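Local structure of diguanylate cyclase (Marinobacter aquaeolei VT8, 3IGN) at residues R67-V72 / E112-S117. The protein probably joins two GTP molecules into cyclic di-GMP with release of diphosphate, through the GGDEF domain that makes up this chain. Numbering follows the deposited sequence.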
ATOM      1  N   ARG A  67       7.847   8.096   5.700  1.00 35.10           N
ATOM      2  CA  ARG A  67       7.293   9.342   5.188  1.00 35.60           C
ATOM      3  C   ARG A  67       7.523   9.485   3.690  1.00 35.87           C
ATOM      4  O   ARG A  67       6.646   9.952   2.965  1.00 36.87           O
ATOM      5  CB  ARG A  67       7.895  10.545   5.917  1.00 41.07           C
ATOM      6  CG  ARG A  67       7.145  10.933   7.175  1.00 47.30           C
ATOM      7  CD  ARG A  67       7.666  12.244   7.750  1.00 53.89           C
ATOM      8  NE  ARG A  67       9.007  12.102   8.303  1.00 58.04           N
ATOM      9  CZ  ARG A  67       9.303  12.273   9.587  1.00 61.24           C
ATOM     10  NH1 ARG A  67       8.350  12.597  10.452  1.00 62.43           N
ATOM     11  NH2 ARG A  67      10.548  12.112  10.009  1.00 62.47           N
ATOM     12  N   HIS A  68       8.701   9.087   3.224  1.00 34.70           N
ATOM     13  CA  HIS A  68       9.000   9.184   1.803  1.00 35.75           C
ATOM     14  C   HIS A  68       8.096   8.245   1.015  1.00 34.50           C
ATOM     15  O   HIS A  68       7.617   8.593  -0.063  1.00 35.25           O
ATOM     16  CB  HIS A  68      10.459   8.830   1.526  1.00 34.21           C
ATOM     17  CG  HIS A  68      10.841   8.967   0.084  1.00 35.17           C
ATOM     18  ND1 HIS A  68      10.836  10.178  -0.574  1.00 36.96           N
ATOM     19  CD2 HIS A  68      11.215   8.042  -0.832  1.00 35.74           C
ATOM     20  CE1 HIS A  68      11.188   9.994  -1.835  1.00 38.44           C
ATOM     21  NE2 HIS A  68      11.423   8.706  -2.018  1.00 38.71           N
ATOM     22  N   THR A  69       7.881   7.048   1.553  1.00 32.25           N
ATOM     23  CA  THR A  69       7.030   6.062   0.900  1.00 31.47           C
ATOM     24  C   THR A  69       5.616   6.622   0.752  1.00 32.17           C
ATOM     25  O   THR A  69       4.988   6.493  -0.303  1.00 30.27           O
ATOM     26  CB  THR A  69       6.973   4.756   1.716  1.00 31.68           C
ATOM     27  OG1 THR A  69       8.297   4.230   1.864  1.00 30.75           O
ATOM     28  CG2 THR A  69       6.105   3.721   1.007  1.00 30.55           C
ATOM     29  N   ALA A  70       5.122   7.245   1.815  1.00 30.76           N
ATOM     30  CA  ALA A  70       3.791   7.836   1.793  1.00 33.19           C
ATOM     31  C   ALA A  70       3.752   8.978   0.785  1.00 32.63           C
ATOM     32  O   ALA A  70       2.769   9.150   0.067  1.00 31.88           O
ATOM     33  CB  ALA A  70       3.419   8.349   3.179  1.00 31.27           C
ATOM     34  N   ASP A  71       4.822   9.767   0.737  1.00 33.34           N
ATOM     35  CA  ASP A  71       4.881  10.881  -0.196  1.00 34.72           C
ATOM     36  C   ASP A  71       4.884  10.385  -1.632  1.00 32.43           C
ATOM     37  O   ASP A  71       4.195  10.941  -2.485  1.00 32.51           O
ATOM     38  CB  ASP A  71       6.115  11.747   0.067  1.00 37.15           C
ATOM     39  CG  ASP A  71       6.018  12.512   1.371  1.00 43.82           C
ATOM     40  OD1 ASP A  71       4.884  12.754   1.835  1.00 46.13           O
ATOM     41  OD2 ASP A  71       7.071  12.881   1.930  1.00 48.15           O
ATOM     42  N   VAL A  72       5.653   9.336  -1.900  1.00 32.05           N
ATOM     43  CA  VAL A  72       5.709   8.774  -3.242  1.00 32.35           C
ATOM     44  C   VAL A  72       4.313   8.289  -3.625  1.00 34.01           C
ATOM     45  O   VAL A  72       3.856   8.498  -4.751  1.00 33.28           O
ATOM     46  CB  VAL A  72       6.691   7.587  -3.315  1.00 32.31           C
ATOM     47  CG1 VAL A  72       6.545   6.875  -4.650  1.00 33.14           C
ATOM     48  CG2 VAL A  72       8.126   8.090  -3.148  1.00 32.83           C
ATOM     49  N   GLU A 112       8.836   1.504  -8.897  1.00 35.62           N
ATOM     50  CA  GLU A 112       9.991   2.094  -9.560  1.00 37.07           C
ATOM     51  C   GLU A 112      10.400   3.416  -8.927  1.00 38.38           C
ATOM     52  O   GLU A 112      11.590   3.689  -8.763  1.00 38.73           O
ATOM     53  CB  GLU A 112       9.693   2.298 -11.046  1.00 40.27           C
ATOM     54  CG  GLU A 112      10.941   2.406 -11.910  1.00 46.90           C
ATOM     55  CD  GLU A 112      10.618   2.465 -13.394  1.00 55.86           C
ATOM     56  OE1 GLU A 112       9.642   1.807 -13.813  1.00 59.70           O
ATOM     57  OE2 GLU A 112      11.346   3.156 -14.140  1.00 58.97           O
ATOM     58  N   ALA A 113       9.419   4.238  -8.569  1.00 37.70           N
ATOM     59  CA  ALA A 113       9.712   5.528  -7.957  1.00 37.78           C
ATOM     60  C   ALA A 113      10.433   5.322  -6.630  1.00 38.08           C
ATOM     61  O   ALA A 113      11.312   6.100  -6.259  1.00 36.69           O
ATOM     62  CB  ALA A 113       8.426   6.313  -7.742  1.00 37.92           C
ATOM     63  N   ILE A 114      10.061   4.265  -5.917  1.00 38.13           N
ATOM     64  CA  ILE A 114      10.689   3.967  -4.639  1.00 37.46           C
ATOM     65  C   ILE A 114      12.085   3.391  -4.871  1.00 37.28           C
ATOM     66  O   ILE A 114      13.036   3.745  -4.177  1.00 38.92           O
ATOM     67  CB  ILE A 114       9.842   2.963  -3.825  1.00 38.66           C
ATOM     68  CG1 ILE A 114       8.498   3.612  -3.467  1.00 38.66           C
ATOM     69  CG2 ILE A 114      10.620   2.492  -2.597  1.00 38.78           C
ATOM     70  CD1 ILE A 114       8.057   3.437  -2.029  1.00 38.71           C
ATOM     71  N   GLU A 115      12.200   2.514  -5.861  1.00 35.96           N
ATOM     72  CA  GLU A 115      13.475   1.882  -6.188  1.00 35.70           C
ATOM     73  C   GLU A 115      14.523   2.924  -6.591  1.00 36.12           C
ATOM     74  O   GLU A 115      15.698   2.796  -6.242  1.00 36.38           O
ATOM     75  CB  GLU A 115      13.275   0.870  -7.322  1.00 38.42           C
ATOM     76  CG  GLU A 115      14.478  -0.014  -7.622  1.00 43.33           C
ATOM     77  CD  GLU A 115      14.217  -0.965  -8.782  1.00 48.21           C
ATOM     78  OE1 GLU A 115      13.679  -0.506  -9.810  1.00 51.79           O
ATOM     79  OE2 GLU A 115      14.553  -2.163  -8.675  1.00 50.52           O
ATOM     80  N   LYS A 116      14.092   3.959  -7.309  1.00 38.18           N
ATOM     81  CA  LYS A 116      14.993   5.020  -7.758  1.00 41.15           C
ATOM     82  C   LYS A 116      15.222   6.097  -6.703  1.00 41.20           C
ATOM     83  O   LYS A 116      15.993   7.037  -6.918  1.00 43.02           O
ATOM     84  CB  LYS A 116      14.444   5.658  -9.026  1.00 41.24           C
ATOM     85  N   SER A 117      14.569   5.948  -5.558  1.00 39.81           N
ATOM     86  CA  SER A 117      14.682   6.920  -4.481  1.00 39.96           C
ATOM     87  C   SER A 117      15.937   6.818  -3.644  1.00 42.98           C
ATOM     88  O   SER A 117      16.616   5.796  -3.601  1.00 44.61           O
ATOM     89  CB  SER A 117      13.489   6.806  -3.533  1.00 39.09           C
ATOM     90  OG  SER A 117      12.292   7.263  -4.134  1.00 38.20           O
TER
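H68 reaches from helix 59-74 to S117, just past the end of helix 100-115, and makes the one hydrogen bond between 67-72 and 112-117. H68 NE2 donates to S117 OG over 2.7 Å, nearly straight at 167°, and the oxygen sits at the ring edge, in the imidazole plane. A chi1 of -178° carries the H68 ring away from its own backbone N and over to S117. S117 OG in turn donates to A113 O at 2.6 Å; the hydroxyl, in a buried residue, is thus used as both acceptor and donor and its rotation is fixed. V72 CG2 lies 3.5 Å above the plane of one face of the H68 ring, toward the rim. Replacing H68 by alanine is likely to take the N-H donor from S117 OG and the ring cover from V72 CG2.

The apolar contacts run alongside these two hydrogen bonds. V72 CG1 touches A113 CB at 3.7 Å and I114 CG1 at 4.0 Å. Further along I114, CD1 meets T69 CG2 at 3.6 Å, while T69 OG1 is bound to V65 O and Y128 OH; Y128 also touches H68 and I114.

R109, which binds cyclic di-GMP, lies one turn before A113. T69 sets helix 59-74 on F45 and I47 of strand 40-47, and the contact ties helix 100-115 to it, an arrangement belonging to the alpha/beta fold of GGDEF domains.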